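PDB 6CNG: fatty Acid Kinase (Fak) B3 protein, which binds the fatty acid linoleic acid and, as a DegV-family protein, may carry long-chain fatty acids in lipid transport or metabolism. Local coordinates for residues 32-37 with 59-64; 148-153 with 275-280; 206-211 with 229-234; 221-226 with 236-241. All blocks are in the same frame, centred on the assembly; numbering follows the deposited sequence.

How the contacts relate
Along the chain, contact 1 closes before contact 2 opens. Contacts 3 and 4 are nested inside the loop closed by contact 2, and their segments alternate. Contacts 1 and 2 have centres about 14 Å apart and touch, since Leu-36 packs on Val-149 and Tyr-33 on Leu-279. Contacts 3 and 4, with centres about 7 Å apart, share helix 228-242, which rests on strands 207-213 and 219-226 of a six-stranded mixed sheet. Strand 219-226 is one border and strand 275-280, in contact 2, the other. Contacts 1 and 4 have centres about 30 Å apart. Contact 2 joins parts remote in sequence; the others are more local, and 3 and 4 pack one helix on one sheet edge.

Contact 1 of 4, residues 32-37 with 59-64; sequences DYRQLP and FVDDAS
Arg-34 and Asp-61 meet at about a right angle. The arginine points the end of its guanidinium at a single carboxylate oxygen. NH1 and NH2 of Arg-34 each donate to OD1 of Asp-61 over 3.2 Å, neither bond quite straight (N-H...O 147° and 149°). The acceptor lies close to the guanidinium plane, yet the two flat groups are turned 74° apart. NH2 meets OD1 nearly in line with its C-O bond, while NH1 comes from well above the carboxylate plane. Both nitrogens approach from the same face of that plane. The result is a forked salt bridge to one atom.

The aliphatic part of Arg-34 lies along Ala-63, with CB and CG of Arg-34 both 4.0 Å from CB of Ala-63. A bend at chi2 directs CD and the guanidinium on toward Asp-61. Over one guanidinium face stand O of Asp-62 and CA of Ala-63. The distance from NH2 of Arg-34 to O of Asp-62 is 3.3 Å, but the angle is too poor for a hydrogen bond.

Asp-61 is the centre of an inverse gamma turn just after strand 57-60. OD1 also accepts from N of Gly-283, and OD2 accepts from N of Leu-284 and OG of Ser-29. These bonds hold the carboxylate at the start of helix 283-289. The Asp-61 side chain is about 9 Å from the bound linoleic acid. Arg-34 also touches Ile-67 of helix 67-76. The contact thus ties the loop between strands 23-28 and 43-54 to the turn that leads from strand 57-60 toward helix 67-76.

Contact 2 of 4, residues 148-153 with 275-280; sequences LVEKLN and DIKILP
A salt-bridge network of Glu-150, Lys-277 and Asp-275 spans the gap between helix 143-157 and strand 275-280, a border strand of the six-stranded mixed sheet. Glu-150 and Lys-277 reach toward each other from opposite directions. The backbones stay well apart, with CA of Glu-150 and CA of Lys-277 separated by 11.5 Å. Two long side chains therefore make the whole contact.

The glutamate is stretched out. CG stands anti to the backbone N (chi1 167°), and the chain runs on extended to the carboxylate. The lysine is also extended, which brings CE of Lys-277 to 3.2 Å from OE2 of Glu-150, and a turn at chi4 (60°) places NZ. Lys-277 gains a second, longer ion pair from its own strand, with 3.7 Å between NZ and OD1 of Asp-275. The ammonium group thus lies between two carboxylates and probably eases their mutual repulsion. Arg-248 of strand 247-253 adds a weak, long ion pair to OE1 of Glu-150. Asp-275 and Lys-151 each hydrogen-bond a glycerol, probably from the crystallisation liquor. In the Glu-150 salt bridge, NZ of Lys-277 lies 3.2 Å from OE2, and the hydrogen bond there is weak.

Contact 3 of 4, residues 206-211 with 229-234; sequences NIRMVG and KKSVQA
Val-210 and Ala-234 form the closed, apolar side of this contact, and the Arg-208 side chain, which runs past the buried Ser-231, its looser side. CG2 of Val-210 meets CB of Ala-234 at 4.1 Å. CG2 lies anti to the carbonyl carbon while CG1 is anti to the backbone N (chi1 177°). This rotation sets the CG2 branch against the helix. Both residues are buried. CA of Val-210 and CA of Ala-234 are 7.4 Å apart.

One helical turn earlier, the long Arg-208 side chain passes alongside Ser-231. The close approach is by carbon, with CD of Arg-208 at 3.2 Å from OG of Ser-231. CG of the same arginine stands 3.7 Å from that oxygen. The chain is extended from CG to NE, which carries the guanidinium past the serine. NH1 remains 3.8 Å from OG, and no hydrogen bond links the two residues. Instead, OG of Ser-231 bonds to O of Gly-227, just before helix 228-242. The serine hydroxyl is thus turned back toward the residue that precedes its helix and meets the arginine without a hydrogen bond. Arg-208 is partly exposed, unlike the valine, alanine and serine.

Along strand 207-213, Arg-208 and Val-210 point toward the helix and Met-209 points away. Val-181 of strand 176-182 touches both Arg-208 and Ser-231, and Gln-223 of strand 219-226 packs on Ala-234. Helix 228-242 therefore lies against one face of the mixed sheet, over strand 207-213 and its two neighbours.

Contact 4 of 4, residues 221-226 with 236-241; sequences LLQKAR and YDELVK
OE2 of Glu-238 draws two donors, Gln-223 from the strand and Lys-241 from its own helix. NE2 of Gln-223 is placed 2.3 Å from OE2 of Glu-238. That is too short for an ordinary N-H...O bond, so the exact geometry is doubtful. The lysine bond is longer and weak, with 3.3 Å between NZ of Lys-241 and OE2 of Glu-238, and forms part of a salt bridge one helical turn along.

The amide of Gln-223 and the carboxylate of Glu-238 are turned 78° apart. Gln-223 is extended beyond CG and reaches out to the helix. Glu-238 bends at chi2 (-60°), and its carboxylate lies between Gln-223 and Leu-222. Its other oxygen faces a greasy neighbour, for CD1 of Leu-222 lies 3.8 Å from OE1 of Glu-238. A water bridges the other end of the amide. It donates to OE1 of Gln-223 at 2.8 Å and, more weakly, to OD2 of Asp-237.

Leu-222 and Gln-223 both lie opposite Val-210 of strand 207-213, as a classic beta bulge. The bulge lets two successive side chains point toward the helix. The axes of strand 221-226 and helix 236-241 run nearly antiparallel, at 156°, as in a strand followed directly by the helix that folds back over it.

Glu-238 is buried, so the positive charge of Lys-241 probably helps to keep its carboxylate ionised. The water donating to OE1 is consistent with the orientation of the Gln-223 amide, while the carboxylate side should be read with caution.

Contact 1 of 4, residues 32-37 with 59-64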
# COMPACT_ATOMS: atom_id res chain seq x y z
N ASP A 32 2.94 -3.76 2.19
CA ASP A 32 4.22 -4.35 1.87
C ASP A 32 4.80 -5.22 2.97
O ASP A 32 5.76 -5.93 2.71
CB ASP A 32 5.20 -3.23 1.52
CG ASP A 32 4.66 -2.32 0.44
OD1 ASP A 32 4.42 -2.78 -0.68
OD2 ASP A 32 4.41 -1.15 0.74
N TYR A 33 4.24 -5.17 4.18
CA TYR A 33 4.71 -6.00 5.28
C TYR A 33 4.32 -7.46 5.06
O TYR A 33 3.17 -7.77 4.75
CB TYR A 33 4.07 -5.53 6.60
CG TYR A 33 4.58 -4.22 7.15
CD1 TYR A 33 5.93 -3.95 7.23
CD2 TYR A 33 3.71 -3.25 7.59
CE1 TYR A 33 6.38 -2.75 7.74
CE2 TYR A 33 4.14 -2.06 8.09
CZ TYR A 33 5.48 -1.81 8.17
OH TYR A 33 5.89 -0.59 8.68
N ARG A 34 5.29 -8.36 5.25
CA ARG A 34 4.97 -9.76 5.49
C ARG A 34 4.95 -10.08 6.98
O ARG A 34 4.18 -10.93 7.43
CB ARG A 34 5.95 -10.69 4.77
CG ARG A 34 6.44 -10.27 3.37
CD ARG A 34 5.33 -10.28 2.36
NE ARG A 34 5.83 -10.52 1.01
CZ ARG A 34 5.06 -10.62 -0.07
NH1 ARG A 34 3.75 -10.48 0.04
NH2 ARG A 34 5.60 -10.86 -1.25
N GLN A 35 5.79 -9.37 7.74
CA GLN A 35 5.81 -9.42 9.18
C GLN A 35 5.70 -8.00 9.67
O GLN A 35 6.35 -7.11 9.14
CB GLN A 35 7.16 -9.98 9.70
CG GLN A 35 7.51 -11.40 9.25
CD GLN A 35 8.90 -11.83 9.66
OE1 GLN A 35 9.07 -12.82 10.37
NE2 GLN A 35 9.90 -11.11 9.20
N LEU A 36 4.92 -7.79 10.72
CA LEU A 36 4.74 -6.47 11.30
C LEU A 36 5.83 -6.24 12.31
O LEU A 36 5.97 -7.04 13.23
CB LEU A 36 3.41 -6.42 12.02
CG LEU A 36 2.90 -5.04 12.43
CD1 LEU A 36 2.98 -4.04 11.31
CD2 LEU A 36 1.49 -5.21 12.87
N PRO A 37 6.67 -5.23 12.15
CA PRO A 37 7.70 -4.99 13.15
C PRO A 37 7.10 -4.90 14.55
O PRO A 37 6.14 -4.16 14.79
CB PRO A 37 8.34 -3.68 12.70
CG PRO A 37 8.16 -3.65 11.27
CD PRO A 37 6.82 -4.29 11.03
N PHE A 59 0.40 -16.58 -9.70
CA PHE A 59 1.31 -16.24 -8.64
C PHE A 59 0.49 -15.70 -7.49
O PHE A 59 -0.35 -14.80 -7.68
CB PHE A 59 2.32 -15.21 -9.12
CG PHE A 59 3.17 -15.69 -10.26
CD1 PHE A 59 2.76 -15.54 -11.57
CD2 PHE A 59 4.41 -16.28 -10.02
CE1 PHE A 59 3.55 -15.97 -12.60
CE2 PHE A 59 5.21 -16.72 -11.07
CZ PHE A 59 4.78 -16.56 -12.35
N VAL A 60 0.68 -16.26 -6.32
CA VAL A 60 -0.01 -15.80 -5.13
C VAL A 60 0.96 -14.93 -4.35
O VAL A 60 2.11 -15.31 -4.12
CB VAL A 60 -0.51 -16.98 -4.30
CG1 VAL A 60 -1.19 -16.45 -3.06
CG2 VAL A 60 -1.46 -17.79 -5.12
N ASP A 61 0.49 -13.73 -3.98
CA ASP A 61 1.35 -12.71 -3.40
C ASP A 61 1.39 -12.86 -1.88
O ASP A 61 0.91 -12.02 -1.13
CB ASP A 61 0.86 -11.32 -3.79
CG ASP A 61 1.85 -10.19 -3.41
OD1 ASP A 61 3.03 -10.46 -3.12
OD2 ASP A 61 1.43 -9.02 -3.41
N ASP A 62 1.97 -13.97 -1.47
CA ASP A 62 2.33 -14.22 -0.08
C ASP A 62 3.85 -14.22 0.01
O ASP A 62 4.56 -14.03 -0.97
CB ASP A 62 1.65 -15.49 0.43
CG ASP A 62 2.18 -16.71 -0.21
OD1 ASP A 62 3.34 -16.69 -0.63
OD2 ASP A 62 1.43 -17.71 -0.27
N ALA A 63 4.36 -14.43 1.22
CA ALA A 63 5.79 -14.31 1.44
C ALA A 63 6.60 -15.41 0.77
O ALA A 63 7.83 -15.26 0.64
CB ALA A 63 6.10 -14.28 2.93
N SER A 64 5.96 -16.51 0.35
CA SER A 64 6.58 -17.53 -0.48
C SER A 64 6.95 -17.03 -1.87
O SER A 64 7.81 -17.63 -2.53
CB SER A 64 5.63 -18.73 -0.62
OG SER A 64 4.93 -19.00 0.60

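Contact 2 of 4, residues 148-153 with 275-280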
# COMPACT_ATOMS: atom_id res chain seq x y z
N LEU A 148 -0.50 2.88 8.16
CA LEU A 148 -1.73 2.63 8.89
C LEU A 148 -1.60 1.40 9.74
O LEU A 148 -2.09 1.35 10.87
CB LEU A 148 -2.88 2.43 7.93
CG LEU A 148 -3.30 3.62 7.09
CD1 LEU A 148 -4.46 3.22 6.24
CD2 LEU A 148 -3.68 4.77 7.95
N VAL A 149 -0.98 0.36 9.20
CA VAL A 149 -0.82 -0.87 9.96
C VAL A 149 0.13 -0.67 11.13
O VAL A 149 -0.12 -1.15 12.23
CB VAL A 149 -0.37 -1.96 8.98
CG1 VAL A 149 0.38 -3.01 9.69
CG2 VAL A 149 -1.58 -2.51 8.30
N GLU A 150 1.22 0.03 10.91
CA GLU A 150 2.10 0.38 12.01
C GLU A 150 1.35 1.15 13.09
O GLU A 150 1.55 0.90 14.28
CB GLU A 150 3.25 1.22 11.48
CG GLU A 150 4.02 1.87 12.61
CD GLU A 150 5.28 2.59 12.18
OE1 GLU A 150 6.08 2.96 13.06
OE2 GLU A 150 5.46 2.76 10.96
N LYS A 151 0.49 2.08 12.69
CA LYS A 151 -0.21 2.87 13.68
C LYS A 151 -1.23 2.04 14.44
O LYS A 151 -1.38 2.21 15.65
CB LYS A 151 -0.90 4.04 13.00
CG LYS A 151 -1.66 4.91 13.97
CD LYS A 151 -0.82 5.49 15.09
CE LYS A 151 0.36 6.25 14.58
NZ LYS A 151 0.92 7.21 15.58
N LEU A 152 -1.95 1.17 13.77
CA LEU A 152 -2.85 0.33 14.52
C LEU A 152 -2.09 -0.42 15.60
O LEU A 152 -2.54 -0.49 16.76
CB LEU A 152 -3.52 -0.64 13.57
CG LEU A 152 -4.52 -0.07 12.59
CD1 LEU A 152 -4.94 -1.08 11.59
CD2 LEU A 152 -5.74 0.40 13.35
N ASN A 153 -0.92 -0.95 15.26
CA ASN A 153 -0.10 -1.66 16.23
C ASN A 153 0.33 -0.74 17.35
O ASN A 153 0.26 -1.11 18.52
CB ASN A 153 1.12 -2.24 15.53
CG ASN A 153 1.81 -3.30 16.38
OD1 ASN A 153 1.20 -4.29 16.75
ND2 ASN A 153 3.09 -3.09 16.67
N ASP A 275 11.60 10.14 10.48
CA ASP A 275 11.63 8.73 10.80
C ASP A 275 11.22 8.06 9.49
O ASP A 275 10.04 7.98 9.17
CB ASP A 275 10.67 8.45 11.95
CG ASP A 275 10.52 6.95 12.26
OD1 ASP A 275 11.19 6.12 11.61
OD2 ASP A 275 9.73 6.62 13.17
N ILE A 276 12.20 7.62 8.74
CA ILE A 276 11.97 7.07 7.41
C ILE A 276 12.34 5.60 7.41
O ILE A 276 13.38 5.21 7.95
CB ILE A 276 12.82 7.84 6.38
CG1 ILE A 276 12.54 9.33 6.46
CG2 ILE A 276 12.57 7.31 4.97
CD1 ILE A 276 13.47 10.13 5.61
N LYS A 277 11.47 4.80 6.79
CA LYS A 277 11.70 3.40 6.47
C LYS A 277 11.64 3.21 4.96
O LYS A 277 10.87 3.88 4.27
CB LYS A 277 10.63 2.51 7.12
CG LYS A 277 10.43 2.66 8.63
CD LYS A 277 9.09 2.03 9.10
CE LYS A 277 8.59 2.59 10.46
NZ LYS A 277 8.31 4.07 10.49
N ILE A 278 12.46 2.31 4.43
CA ILE A 278 12.43 1.94 3.02
C ILE A 278 12.12 0.45 2.98
O ILE A 278 12.83 -0.35 3.61
CB ILE A 278 13.76 2.27 2.32
CG1 ILE A 278 14.19 3.70 2.62
CG2 ILE A 278 13.66 2.03 0.83
CD1 ILE A 278 15.62 4.01 2.16
N LEU A 279 11.04 0.08 2.29
CA LEU A 279 10.61 -1.32 2.21
C LEU A 279 10.52 -1.77 0.76
O LEU A 279 10.14 -0.99 -0.11
CB LEU A 279 9.22 -1.54 2.83
CG LEU A 279 9.05 -1.18 4.29
CD1 LEU A 279 7.61 -1.39 4.65
CD2 LEU A 279 9.96 -2.03 5.12
N PRO A 280 10.81 -3.02 0.47
CA PRO A 280 10.56 -3.52 -0.87
C PRO A 280 9.06 -3.70 -1.10
O PRO A 280 8.31 -4.06 -0.20
CB PRO A 280 11.32 -4.85 -0.89
CG PRO A 280 11.31 -5.29 0.50
CD PRO A 280 11.23 -4.10 1.38

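Contact 3 of 4, residues 206-211 with 229-234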
# COMPACT_ATOMS: atom_id res chain seq x y z
N ASN A 206 11.68 8.58 -20.76
CA ASN A 206 12.34 9.51 -19.84
C ASN A 206 11.38 10.27 -18.94
O ASN A 206 11.82 11.16 -18.22
CB ASN A 206 13.28 10.49 -20.56
CG ASN A 206 14.41 10.99 -19.66
OD1 ASN A 206 14.66 10.39 -18.62
ND2 ASN A 206 15.09 12.08 -20.06
N ILE A 207 10.09 9.95 -18.93
CA ILE A 207 9.10 10.71 -18.18
C ILE A 207 8.45 9.82 -17.13
O ILE A 207 7.72 8.88 -17.48
CB ILE A 207 8.06 11.33 -19.11
CG1 ILE A 207 8.71 12.38 -20.02
CG2 ILE A 207 6.95 11.93 -18.32
CD1 ILE A 207 9.44 13.49 -19.28
N ARG A 208 8.69 10.13 -15.85
CA ARG A 208 8.12 9.39 -14.74
C ARG A 208 6.92 10.15 -14.20
O ARG A 208 6.94 11.38 -14.14
CB ARG A 208 9.15 9.18 -13.64
CG ARG A 208 10.49 8.73 -14.18
CD ARG A 208 11.46 8.23 -13.14
NE ARG A 208 12.75 7.91 -13.76
CZ ARG A 208 13.93 7.84 -13.13
NH1 ARG A 208 14.01 8.06 -11.82
NH2 ARG A 208 15.03 7.56 -13.81
N MET A 209 5.87 9.41 -13.86
CA MET A 209 4.65 10.00 -13.32
C MET A 209 4.81 10.27 -11.84
O MET A 209 5.00 9.36 -11.05
CB MET A 209 3.49 9.04 -13.51
CG MET A 209 2.20 9.58 -12.98
SD MET A 209 0.85 8.44 -13.18
CE MET A 209 -0.57 9.38 -12.64
N VAL A 210 4.67 11.53 -11.46
CA VAL A 210 4.64 11.92 -10.07
C VAL A 210 3.18 12.16 -9.72
O VAL A 210 2.51 12.97 -10.36
CB VAL A 210 5.47 13.18 -9.85
CG1 VAL A 210 5.39 13.62 -8.45
CG2 VAL A 210 6.90 12.93 -10.24
N GLY A 211 2.67 11.43 -8.75
CA GLY A 211 1.26 11.49 -8.50
C GLY A 211 0.97 11.25 -7.04
O GLY A 211 1.85 10.97 -6.24
N LYS A 229 17.02 12.70 -11.22
CA LYS A 229 17.25 13.83 -10.33
C LYS A 229 16.06 14.79 -10.30
O LYS A 229 15.75 15.36 -9.25
CB LYS A 229 18.53 14.57 -10.71
CG LYS A 229 19.76 13.66 -10.79
CD LYS A 229 20.01 12.86 -9.49
CE LYS A 229 21.24 11.92 -9.58
NZ LYS A 229 21.02 10.68 -10.40
N LYS A 230 15.39 14.97 -11.44
CA LYS A 230 14.15 15.73 -11.45
C LYS A 230 13.03 14.97 -10.74
O LYS A 230 12.14 15.59 -10.16
CB LYS A 230 13.75 16.07 -12.89
CG LYS A 230 14.82 16.79 -13.67
CD LYS A 230 15.16 18.13 -13.08
CE LYS A 230 16.35 18.77 -13.79
NZ LYS A 230 17.06 19.81 -12.96
N SER A 231 13.07 13.64 -10.75
CA SER A 231 12.07 12.87 -10.01
C SER A 231 12.23 13.07 -8.51
O SER A 231 11.25 13.19 -7.78
CB SER A 231 12.19 11.37 -10.33
OG SER A 231 11.76 11.08 -11.64
N VAL A 232 13.47 13.11 -8.02
CA VAL A 232 13.67 13.30 -6.59
C VAL A 232 13.24 14.70 -6.18
O VAL A 232 12.50 14.87 -5.21
CB VAL A 232 15.10 12.96 -6.16
CG1 VAL A 232 15.32 13.37 -4.70
CG2 VAL A 232 15.33 11.47 -6.33
N GLN A 233 13.69 15.72 -6.93
CA GLN A 233 13.29 17.08 -6.61
C GLN A 233 11.77 17.22 -6.57
O GLN A 233 11.23 17.84 -5.65
CB GLN A 233 13.92 18.05 -7.61
CG GLN A 233 13.73 19.54 -7.27
CD GLN A 233 14.51 20.01 -6.04
OE1 GLN A 233 15.74 19.87 -5.96
NE2 GLN A 233 13.78 20.60 -5.09
N ALA A 234 11.08 16.64 -7.55
CA ALA A 234 9.63 16.76 -7.60
C ALA A 234 8.99 16.11 -6.40
O ALA A 234 8.06 16.66 -5.81
CB ALA A 234 9.09 16.11 -8.87

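Contact 4 of 4, residues 221-226 with 236-241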
# COMPACT_ATOMS: atom_id res chain seq x y z
N LEU A 221 -2.40 12.75 -11.26
CA LEU A 221 -1.14 13.29 -11.68
C LEU A 221 -0.85 14.61 -11.00
O LEU A 221 -1.74 15.43 -10.78
CB LEU A 221 -1.19 13.51 -13.18
CG LEU A 221 0.07 14.05 -13.82
CD1 LEU A 221 1.22 13.14 -13.62
CD2 LEU A 221 -0.23 14.26 -15.27
N LEU A 222 0.43 14.83 -10.72
CA LEU A 222 0.90 16.04 -10.08
C LEU A 222 2.02 16.69 -10.87
O LEU A 222 2.05 17.91 -11.03
CB LEU A 222 1.46 15.74 -8.69
CG LEU A 222 0.50 15.24 -7.64
CD1 LEU A 222 1.25 15.02 -6.38
CD2 LEU A 222 -0.65 16.16 -7.41
N GLN A 223 2.97 15.89 -11.32
CA GLN A 223 4.09 16.41 -12.09
C GLN A 223 4.56 15.31 -13.02
O GLN A 223 4.42 14.12 -12.74
CB GLN A 223 5.28 16.86 -11.23
CG GLN A 223 5.07 18.13 -10.44
CD GLN A 223 6.36 18.65 -9.84
OE1 GLN A 223 7.44 18.50 -10.42
NE2 GLN A 223 6.26 19.28 -8.66
N LYS A 224 5.08 15.74 -14.15
CA LYS A 224 5.89 14.89 -15.01
C LYS A 224 7.32 15.34 -14.78
O LYS A 224 7.60 16.54 -14.79
CB LYS A 224 5.46 15.08 -16.46
CG LYS A 224 3.94 14.99 -16.70
CD LYS A 224 3.51 15.48 -18.10
CE LYS A 224 2.09 16.07 -18.12
NZ LYS A 224 0.99 15.09 -18.44
N ALA A 225 8.20 14.41 -14.48
CA ALA A 225 9.60 14.74 -14.26
C ALA A 225 10.44 13.99 -15.26
O ALA A 225 10.31 12.77 -15.39
CB ALA A 225 10.05 14.37 -12.85
N ARG A 226 11.30 14.72 -15.98
CA ARG A 226 12.18 14.13 -16.99
C ARG A 226 13.47 13.73 -16.30
O ARG A 226 14.36 14.56 -16.09
CB ARG A 226 12.46 15.10 -18.13
CG ARG A 226 13.47 14.57 -19.16
CD ARG A 226 13.09 14.98 -20.57
NE ARG A 226 12.31 13.94 -21.23
CZ ARG A 226 11.27 14.15 -22.03
NH1 ARG A 226 10.83 15.38 -22.30
NH2 ARG A 226 10.66 13.12 -22.57
N TYR A 236 10.36 15.57 -3.44
CA TYR A 236 10.64 16.40 -2.27
C TYR A 236 9.74 17.63 -2.26
O TYR A 236 9.16 17.96 -1.23
CB TYR A 236 12.10 16.82 -2.34
CG TYR A 236 12.57 17.85 -1.35
CD1 TYR A 236 13.12 17.46 -0.15
CD2 TYR A 236 12.51 19.20 -1.63
CE1 TYR A 236 13.56 18.40 0.76
CE2 TYR A 236 12.96 20.13 -0.73
CZ TYR A 236 13.49 19.72 0.47
OH TYR A 236 13.96 20.60 1.40
N ASP A 237 9.64 18.33 -3.39
CA ASP A 237 8.79 19.51 -3.46
C ASP A 237 7.35 19.15 -3.14
O ASP A 237 6.68 19.85 -2.39
CB ASP A 237 8.87 20.11 -4.85
CG ASP A 237 10.21 20.74 -5.15
OD1 ASP A 237 10.93 21.11 -4.23
OD2 ASP A 237 10.53 20.90 -6.34
N GLU A 238 6.86 18.07 -3.70
CA GLU A 238 5.47 17.72 -3.45
C GLU A 238 5.25 17.36 -1.99
O GLU A 238 4.19 17.61 -1.44
CB GLU A 238 4.99 16.57 -4.35
CG GLU A 238 4.98 16.85 -5.87
CD GLU A 238 4.09 18.02 -6.33
OE1 GLU A 238 3.05 18.31 -5.69
OE2 GLU A 238 4.45 18.64 -7.34
N LEU A 239 6.25 16.76 -1.36
CA LEU A 239 6.12 16.48 0.05
C LEU A 239 5.99 17.77 0.85
O LEU A 239 5.14 17.90 1.73
CB LEU A 239 7.36 15.73 0.51
CG LEU A 239 7.36 14.22 0.60
CD1 LEU A 239 8.76 13.82 0.92
CD2 LEU A 239 6.41 13.73 1.64
N VAL A 240 6.87 18.72 0.58
CA VAL A 240 6.77 20.01 1.25
C VAL A 240 5.41 20.65 1.01
O VAL A 240 4.74 21.10 1.95
CB VAL A 240 7.94 20.91 0.81
CG1 VAL A 240 7.87 22.30 1.47
CG2 VAL A 240 9.25 20.21 1.10
N LYS A 241 4.97 20.71 -0.26
CA LYS A 241 3.73 21.38 -0.61
C LYS A 241 2.55 20.75 0.12
O LYS A 241 1.60 21.44 0.49
CB LYS A 241 3.48 21.30 -2.12
CG LYS A 241 4.44 22.07 -2.95
CD LYS A 241 4.52 21.57 -4.38
CE LYS A 241 3.27 21.85 -5.15
NZ LYS A 241 3.51 21.77 -6.63
O HOH W 1 9.60 19.92 -9.38